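Local coordinates for putative activator of HSP90 (Plasmodium falciparum, PDB 3N72), which probably binds the chaperone Hsp90 and stimulates its ATPase activity, as other Aha1-family proteins do, the chain here being the N-terminal Aha1 domain, at residues I73-W78 / G91-I96; Q66-E71 / F99-L104. One frame throughout, in Å; residues are numbered along the deposited sequence. Where two conformers were deposited one is given.

After helix 23-35 and strand 44-62 the chain enters strand 65-82, whose early part, 66-71, supplies one side of contact 2 and whose next part, 73-78, supplies one side of contact 1. It then turns back as strand 87-100. Residues 91-96 of this return strand close the inner loop at contact 1; residues 99-104, where the strand gives way to helix 101-105, close the outer one at contact 2. Contact 1 is therefore nested inside contact 2 on a single beta hairpin, their centres about 20 Å apart. The two meet where Ile74 CD1 packs on Phe99 CB at 3.9 Å. Contact 1 ties the hairpin arms together; contact 2 joins the first arm to the strand-to-helix junction.

Contact 1 of 2, residues I73-W78 / G91-I96; sequences IIKFEW and GGSVEI
Trp78 O is gripped by two consecutive backbone amides, Gly91 N at 3.0 Å and Gly92 N at 3.2 Å. The nearer bond is the more bent, with an N-H...O angle of 142°. This forked acceptance marks a classic beta bulge, in which both glycines face one tryptophan. The indole lies over their backbone: Gly91 CA sits 3.4 Å from the centroid of its six-membered ring, almost on the ring normal, a CH-pi contact, while Gly92 N lies over the same face, nearer NE1 and CE2. With CG between the backbone N and the carbonyl carbon (chi1 68°), the side chain swings across to the glycines. Its NE1 bonds to Glu114 O on strand 112-115, and Leu122, Ile125 and Leu130 of helix 120-142 also pack on the ring. Beyond the bulge the pairing is regular: Phe76 and Val94 exchange two backbone bonds, as do Ile74 and Ile96. Val94 crosses the Phe76 side chain with CB over the ring centre, 3.6 Å from the centroid, and its CG1 comes within 3.4 Å of Phe76 CZ. Ile96 CD1 meets the edge of this ring at CE2, 4.1 Å away. These side chains share the buried face with Trp78. On the other face Lys75 bends at its last torsion (chi4 68°), placing NZ 4.0 Å from Ser93 CB, and Glu77 turns its OE1 to Asn50. Paired two-bond rungs broken by a classic bulge mark this as an antiparallel beta hairpin, whose apolar face lies against helix 120-142 in the Aha1 N-terminal domain.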
ATOM      1  N   ILE B  73       9.874  24.427  10.480  0.50 11.55           N
ATOM      2  CA  ILE B  73      10.929  25.417  10.477  0.50 11.41           C
ATOM      3  C   ILE B  73      11.780  25.075   9.254  0.50 11.33           C
ATOM      4  O   ILE B  73      12.202  23.917   9.090  0.50 11.58           O
ATOM      5  CB  ILE B  73      11.791  25.315  11.758  0.50 11.68           C
ATOM      6  CG1 ILE B  73      10.938  25.607  13.003  0.50 13.32           C
ATOM      7  CG2 ILE B  73      13.009  26.253  11.663  0.50 11.26           C
ATOM      8  CD1 ILE B  73      11.291  24.755  14.191  0.50 15.32           C
ATOM      9  N   ILE B  74      11.999  26.056   8.375  1.00 11.70           N
ATOM     10  CA  ILE B  74      12.803  25.827   7.169  1.00 11.06           C
ATOM     11  C   ILE B  74      13.971  26.797   7.261  1.00 11.58           C
ATOM     12  O   ILE B  74      13.757  27.994   7.274  1.00 12.36           O
ATOM     13  CB  ILE B  74      12.002  26.088   5.885  1.00 10.77           C
ATOM     14  CG1 ILE B  74      10.678  25.301   5.914  1.00 10.53           C
ATOM     15  CG2 ILE B  74      12.843  25.721   4.635  1.00 11.04           C
ATOM     16  CD1 ILE B  74       9.652  25.753   4.876  1.00 11.60           C
ATOM     17  N   LYS B  75      15.178  26.257   7.375  1.00 11.99           N
ATOM     18  CA  LYS B  75      16.390  27.084   7.518  1.00 13.06           C
ATOM     19  C   LYS B  75      17.395  26.676   6.459  1.00 13.33           C
ATOM     20  O   LYS B  75      17.783  25.494   6.358  1.00 13.74           O
ATOM     21  CB  LYS B  75      16.963  26.942   8.928  1.00 13.87           C
ATOM     22  CG  LYS B  75      18.145  27.911   9.145  1.00 19.03           C
ATOM     23  CD  LYS B  75      18.409  28.228  10.589  1.00 24.75           C
ATOM     24  CE  LYS B  75      19.629  29.187  10.737  1.00 26.49           C
ATOM     25  NZ  LYS B  75      19.330  30.527  10.194  1.00 30.06           N
ATOM     26  N   PHE B  76      17.815  27.655   5.653  1.00 13.44           N
ATOM     27  CA  PHE B  76      18.598  27.365   4.487  1.00 13.45           C
ATOM     28  C   PHE B  76      19.489  28.535   4.156  1.00 12.54           C
ATOM     29  O   PHE B  76      19.554  29.499   4.913  1.00 12.40           O
ATOM     30  CB  PHE B  76      17.720  26.961   3.278  1.00 13.42           C
ATOM     31  CG  PHE B  76      16.577  27.921   2.931  1.00 14.21           C
ATOM     32  CD1 PHE B  76      16.592  28.615   1.717  1.00 13.09           C
ATOM     33  CD2 PHE B  76      15.457  28.058   3.758  1.00 14.07           C
ATOM     34  CE1 PHE B  76      15.539  29.433   1.341  1.00 14.72           C
ATOM     35  CE2 PHE B  76      14.383  28.900   3.399  1.00 12.02           C
ATOM     36  CZ  PHE B  76      14.429  29.586   2.185  1.00 11.48           C
ATOM     37  N   GLU B  77      20.193  28.433   3.040  1.00 12.97           N
ATOM     38  CA  GLU B  77      21.096  29.494   2.644  1.00 13.15           C
ATOM     39  C   GLU B  77      20.741  30.050   1.264  1.00 13.01           C
ATOM     40  O   GLU B  77      20.157  29.354   0.456  1.00 12.61           O
ATOM     41  CB  GLU B  77      22.533  29.004   2.716  1.00 13.49           C
ATOM     42  CG  GLU B  77      22.897  28.665   4.187  1.00 14.19           C
ATOM     43  CD  GLU B  77      24.255  27.941   4.344  1.00 16.25           C
ATOM     44  OE1 GLU B  77      24.836  27.529   3.324  1.00 15.05           O
ATOM     45  OE2 GLU B  77      24.745  27.805   5.501  1.00 18.48           O
ATOM     46  N   TRP B  78      21.068  31.314   1.025  1.00 12.80           N
ATOM     47  CA  TRP B  78      20.861  31.914  -0.304  1.00 12.72           C
ATOM     48  C   TRP B  78      22.206  32.260  -0.921  1.00 13.01           C
ATOM     49  O   TRP B  78      23.182  32.544  -0.210  1.00 13.00           O
ATOM     50  CB  TRP B  78      19.951  33.143  -0.240  1.00 12.84           C
ATOM     51  CG  TRP B  78      20.525  34.384   0.478  1.00 13.25           C
ATOM     52  CD1 TRP B  78      20.440  34.673   1.811  1.00 11.89           C
ATOM     53  CD2 TRP B  78      21.213  35.493  -0.131  1.00 14.11           C
ATOM     54  NE1 TRP B  78      21.042  35.890   2.077  1.00 14.00           N
ATOM     55  CE2 TRP B  78      21.517  36.422   0.905  1.00 14.19           C
ATOM     56  CE3 TRP B  78      21.586  35.802  -1.457  1.00 11.48           C
ATOM     57  CZ2 TRP B  78      22.212  37.621   0.663  1.00 14.22           C
ATOM     58  CZ3 TRP B  78      22.256  37.008  -1.699  1.00 14.25           C
ATOM     59  CH2 TRP B  78      22.564  37.897  -0.645  1.00 14.57           C
ATOM     60  N   GLY B  91      25.644  34.167  -0.122  1.00 12.61           N
ATOM     61  CA  GLY B  91      24.945  35.385   0.311  1.00 13.03           C
ATOM     62  C   GLY B  91      24.608  35.442   1.790  1.00 13.42           C
ATOM     63  O   GLY B  91      24.878  36.451   2.480  1.00 14.35           O
ATOM     64  N   GLY B  92      23.984  34.376   2.286  1.00 13.17           N
ATOM     65  CA  GLY B  92      23.615  34.363   3.691  1.00 14.18           C
ATOM     66  C   GLY B  92      22.577  33.314   4.000  1.00 14.29           C
ATOM     67  O   GLY B  92      22.526  32.263   3.350  1.00 13.77           O
ATOM     68  N   SER B  93      21.785  33.585   5.031  1.00 14.87           N
ATOM     69  CA  SER B  93      20.824  32.598   5.548  1.00 14.95           C
ATOM     70  C   SER B  93      19.395  33.083   5.362  1.00 14.30           C
ATOM     71  O   SER B  93      19.142  34.286   5.276  1.00 13.87           O
ATOM     72  CB  SER B  93      21.076  32.314   7.038  1.00 15.83           C
ATOM     73  OG  SER B  93      20.831  33.491   7.814  1.00 18.79           O
ATOM     74  N   VAL B  94      18.476  32.120   5.310  1.00 14.00           N
ATOM     75  CA  VAL B  94      17.046  32.367   5.260  1.00 13.08           C
ATOM     76  C   VAL B  94      16.404  31.441   6.276  1.00 13.40           C
ATOM     77  O   VAL B  94      16.719  30.240   6.328  1.00 13.59           O
ATOM     78  CB  VAL B  94      16.409  32.021   3.886  1.00 13.53           C
ATOM     79  CG1 VAL B  94      14.972  32.518   3.850  1.00 11.54           C
ATOM     80  CG2 VAL B  94      17.201  32.594   2.717  1.00 13.06           C
ATOM     81  N   GLU B  95      15.501  31.998   7.077  1.00 13.20           N
ATOM     82  CA  GLU B  95      14.789  31.219   8.073  1.00 13.37           C
ATOM     83  C   GLU B  95      13.307  31.486   7.976  1.00 13.64           C
ATOM     84  O   GLU B  95      12.862  32.642   8.051  1.00 13.14           O
ATOM     85  CB  GLU B  95      15.278  31.568   9.474  1.00 14.76           C
ATOM     86  CG  GLU B  95      14.519  30.836  10.559  1.00 18.91           C
ATOM     87  CD  GLU B  95      14.522  31.565  11.909  1.00 25.36           C
ATOM     88  OE1 GLU B  95      14.263  32.809  11.973  1.00 28.81           O
ATOM     89  OE2 GLU B  95      14.732  30.861  12.914  1.00 27.35           O
ATOM     90  N   ILE B  96      12.535  30.410   7.850  1.00 13.47           N
ATOM     91  CA  ILE B  96      11.089  30.517   7.898  1.00 13.33           C
ATOM     92  C   ILE B  96      10.693  29.779   9.166  1.00 13.69           C
ATOM     93  O   ILE B  96      10.697  28.541   9.203  1.00 13.59           O
ATOM     94  CB  ILE B  96      10.433  29.896   6.674  1.00 13.01           C
ATOM     95  CG1 ILE B  96      11.034  30.520   5.388  1.00 13.06           C
ATOM     96  CG2 ILE B  96       8.908  29.990   6.788  1.00 13.08           C
ATOM     97  CD1 ILE B  96      10.464  29.965   4.074  1.00 12.08           C
TER

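Contact 2 of 2, residues Q66-E71 / F99-L104; sequences QINSFE and FSTFSL
Glu71 and Ser100 form an antiparallel non-hydrogen-bonded pair, their CA atoms 4.0 Å apart, and just beyond it Thr101 N donates to Phe70 O at 2.9 Å as the second chain turns from strand into helix. The hydroxyl of Thr101 continues the ladder where backbone pairing stops. Its OG1 takes the N-H of Phe70 at 2.9 Å, with an N-H...O angle of 162°, and gives its own proton to Asn68 OD1 at 3.1 Å, approaching tilted from the carbonyl plane. Placing OG1 beside the backbone N (chi1 -50°) turns it to the strand for both bonds. Asn68 comes from the opposite direction, and its ND2 is held by Gln146 of helix 145-161, so the amide bridges the threonine and that helix. Ser100 is the N-cap of helix 101-105 and makes a capping box with Ser103: Ser100 OG accepts from Ser103 N at 3.1 Å, while Ser103 OG receives Ser100 N. Ser103 OG is also bonded to Asp98 O, which ties the first turn back to the strand. The ring of Phe70 lies against this turn, with Thr101 N over the centre of one face and Ser100 C beside it. At the ring's edge Leu104 CD2 touches Phe70 CZ at 3.6 Å. Phe99 meets the same ring obliquely, planes at 43°, Phe99 CE2 lying 3.6 Å from Phe70 CE1. Phe145 meets both phenylalanine rings, edge-to-face with Phe99, which also has an edge-to-face partner in Tyr109. On the opposite face of the strand from Phe70, Glu71 CB rests against Ser100 CB, and the carboxylate leads away to Asn56 of the neighbouring strand.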
ATOM      1  N   GLN B  66     -10.483  15.133   3.834  1.00 17.70           N
ATOM      2  CA  GLN B  66      -9.115  15.201   4.316  1.00 16.90           C
ATOM      3  C   GLN B  66      -8.927  16.301   5.361  1.00 17.47           C
ATOM      4  O   GLN B  66      -9.272  17.474   5.133  1.00 18.81           O
ATOM      5  CB  GLN B  66      -8.147  15.420   3.155  1.00 15.98           C
ATOM      6  CG  GLN B  66      -8.092  14.217   2.211  1.00 16.06           C
ATOM      7  CD  GLN B  66      -7.231  14.476   1.011  1.00 14.45           C
ATOM      8  OE1 GLN B  66      -7.547  15.335   0.177  1.00 17.01           O
ATOM      9  NE2 GLN B  66      -6.131  13.733   0.909  1.00 14.00           N
ATOM     10  N   ILE B  67      -8.366  15.919   6.500  1.00 17.09           N
ATOM     11  CA  ILE B  67      -8.007  16.849   7.574  1.00 16.94           C
ATOM     12  C   ILE B  67      -6.483  16.836   7.657  1.00 16.05           C
ATOM     13  O   ILE B  67      -5.905  15.784   7.866  1.00 15.48           O
ATOM     14  CB  ILE B  67      -8.554  16.367   8.958  1.00 17.45           C
ATOM     15  CG1 ILE B  67     -10.055  16.072   8.905  1.00 18.65           C
ATOM     16  CG2 ILE B  67      -8.181  17.377  10.068  1.00 17.88           C
ATOM     17  CD1 ILE B  67     -10.877  17.210   8.436  1.00 19.30           C
ATOM     18  N   ASN B  68      -5.825  17.987   7.495  1.00 15.62           N
ATOM     19  CA  ASN B  68      -4.357  17.998   7.557  1.00 14.64           C
ATOM     20  C   ASN B  68      -3.801  18.846   8.698  1.00 14.49           C
ATOM     21  O   ASN B  68      -4.451  19.797   9.151  1.00 14.29           O
ATOM     22  CB  ASN B  68      -3.740  18.438   6.209  1.00 14.74           C
ATOM     23  CG  ASN B  68      -3.604  19.952   6.097  1.00 15.39           C
ATOM     24  OD1 ASN B  68      -2.634  20.548   6.581  1.00 18.75           O
ATOM     25  ND2 ASN B  68      -4.575  20.581   5.473  1.00 16.74           N
ATOM     26  N   SER B  69      -2.601  18.495   9.167  1.00 14.64           N
ATOM     27  CA  SER B  69      -1.872  19.340  10.103  1.00 15.25           C
ATOM     28  C   SER B  69      -0.386  19.270   9.728  1.00 14.38           C
ATOM     29  O   SER B  69       0.198  18.171   9.671  1.00 14.69           O
ATOM     30  CB  SER B  69      -2.086  18.816  11.526  1.00 15.05           C
ATOM     31  OG  SER B  69      -1.361  19.585  12.460  1.00 20.01           O
ATOM     32  N   PHE B  70       0.217  20.423   9.437  1.00 13.40           N
ATOM     33  CA  PHE B  70       1.655  20.461   9.270  1.00 12.54           C
ATOM     34  C   PHE B  70       2.239  21.718   9.904  1.00 11.92           C
ATOM     35  O   PHE B  70       1.554  22.735  10.073  1.00 12.12           O
ATOM     36  CB  PHE B  70       2.072  20.354   7.775  1.00 12.88           C
ATOM     37  CG  PHE B  70       1.693  21.550   6.942  1.00 12.16           C
ATOM     38  CD1 PHE B  70       2.587  22.639   6.786  1.00 13.00           C
ATOM     39  CD2 PHE B  70       0.451  21.602   6.302  1.00 12.81           C
ATOM     40  CE1 PHE B  70       2.234  23.760   6.005  1.00 13.54           C
ATOM     41  CE2 PHE B  70       0.094  22.712   5.531  1.00 13.00           C
ATOM     42  CZ  PHE B  70       0.980  23.792   5.389  1.00 14.08           C
ATOM     43  N   GLU B  71       3.509  21.637  10.277  0.50 12.06           N
ATOM     44  CA  GLU B  71       4.254  22.800  10.754  0.50 11.75           C
ATOM     45  C   GLU B  71       5.739  22.527  10.532  0.50 11.61           C
ATOM     46  O   GLU B  71       6.229  21.444  10.866  0.50 11.77           O
ATOM     47  CB  GLU B  71       3.971  23.062  12.235  0.50 12.06           C
ATOM     48  CG  GLU B  71       4.521  21.989  13.161  0.50 13.62           C
ATOM     49  CD  GLU B  71       4.008  22.110  14.592  0.50 15.43           C
ATOM     50  OE1 GLU B  71       4.236  23.172  15.218  0.50 16.73           O
ATOM     51  OE2 GLU B  71       3.381  21.138  15.088  0.50 15.10           O
ATOM     52  N   PHE B  99       6.218  27.684   9.111  1.00 14.18           N
ATOM     53  CA  PHE B  99       5.479  27.367   7.888  1.00 14.09           C
ATOM     54  C   PHE B  99       4.469  26.275   8.263  1.00 13.25           C
ATOM     55  O   PHE B  99       4.847  25.139   8.464  1.00 14.38           O
ATOM     56  CB  PHE B  99       6.475  26.912   6.796  1.00 12.81           C
ATOM     57  CG  PHE B  99       5.830  26.581   5.487  1.00 13.60           C
ATOM     58  CD1 PHE B  99       5.412  27.580   4.622  1.00 12.44           C
ATOM     59  CD2 PHE B  99       5.611  25.257   5.142  1.00 12.78           C
ATOM     60  CE1 PHE B  99       4.796  27.238   3.392  1.00 12.62           C
ATOM     61  CE2 PHE B  99       5.005  24.920   3.973  1.00 13.62           C
ATOM     62  CZ  PHE B  99       4.585  25.895   3.087  1.00 12.96           C
ATOM     63  N   SER B 100       3.188  26.612   8.345  1.00 13.13           N
ATOM     64  CA  SER B 100       2.228  25.720   8.969  1.00 11.97           C
ATOM     65  C   SER B 100       0.867  25.747   8.283  1.00 12.43           C
ATOM     66  O   SER B 100       0.577  26.631   7.458  1.00 11.74           O
ATOM     67  CB  SER B 100       2.074  26.107  10.441  1.00 12.74           C
ATOM     68  OG  SER B 100       1.323  27.313  10.568  1.00 14.05           O
ATOM     69  N   THR B 101       0.004  24.796   8.646  1.00 13.35           N
ATOM     70  CA  THR B 101      -1.387  24.870   8.167  1.00 14.69           C
ATOM     71  C   THR B 101      -1.985  26.287   8.361  1.00 16.25           C
ATOM     72  O   THR B 101      -2.616  26.844   7.448  1.00 16.38           O
ATOM     73  CB  THR B 101      -2.278  23.805   8.846  1.00 14.49           C
ATOM     74  OG1 THR B 101      -1.643  22.534   8.743  1.00 15.54           O
ATOM     75  CG2 THR B 101      -3.666  23.710   8.151  1.00 14.24           C
ATOM     76  N   PHE B 102      -1.780  26.861   9.543  1.00 18.30           N
ATOM     77  CA  PHE B 102      -2.371  28.158   9.919  1.00 20.37           C
ATOM     78  C   PHE B 102      -1.734  29.315   9.129  1.00 20.49           C
ATOM     79  O   PHE B 102      -2.446  30.164   8.566  1.00 21.54           O
ATOM     80  CB  PHE B 102      -2.206  28.419  11.440  1.00 21.10           C
ATOM     81  CG  PHE B 102      -2.419  27.192  12.327  1.00 23.88           C
ATOM     82  CD1 PHE B 102      -3.444  26.275  12.066  1.00 25.26           C
ATOM     83  CD2 PHE B 102      -1.603  26.987  13.452  1.00 25.57           C
ATOM     84  CE1 PHE B 102      -3.634  25.141  12.899  1.00 27.41           C
ATOM     85  CE2 PHE B 102      -1.778  25.883  14.292  1.00 27.02           C
ATOM     86  CZ  PHE B 102      -2.801  24.949  14.015  1.00 27.02           C
ATOM     87  N   SER B 103      -0.403  29.346   9.053  1.00 20.45           N
ATOM     88  CA  SER B 103       0.297  30.491   8.430  1.00 20.78           C
ATOM     89  C   SER B 103       0.229  30.441   6.903  1.00 21.20           C
ATOM     90  O   SER B 103       0.365  31.471   6.235  1.00 20.63           O
ATOM     91  CB  SER B 103       1.752  30.579   8.888  1.00 20.78           C
ATOM     92  OG  SER B 103       2.520  29.490   8.390  1.00 18.99           O
ATOM     93  N   LEU B 104       0.035  29.247   6.345  1.00 21.73           N
ATOM     94  CA  LEU B 104      -0.096  29.127   4.895  1.00 23.53           C
ATOM     95  C   LEU B 104      -1.443  29.674   4.418  1.00 25.05           C
ATOM     96  O   LEU B 104      -1.518  30.260   3.347  1.00 25.24           O
ATOM     97  CB  LEU B 104       0.094  27.685   4.421  1.00 23.34           C
ATOM     98  CG  LEU B 104       0.041  27.431   2.910  1.00 22.31           C
ATOM     99  CD1 LEU B 104       1.028  28.342   2.183  1.00 21.97           C
ATOM    100  CD2 LEU B 104       0.390  25.991   2.616  1.00 22.34           C
TER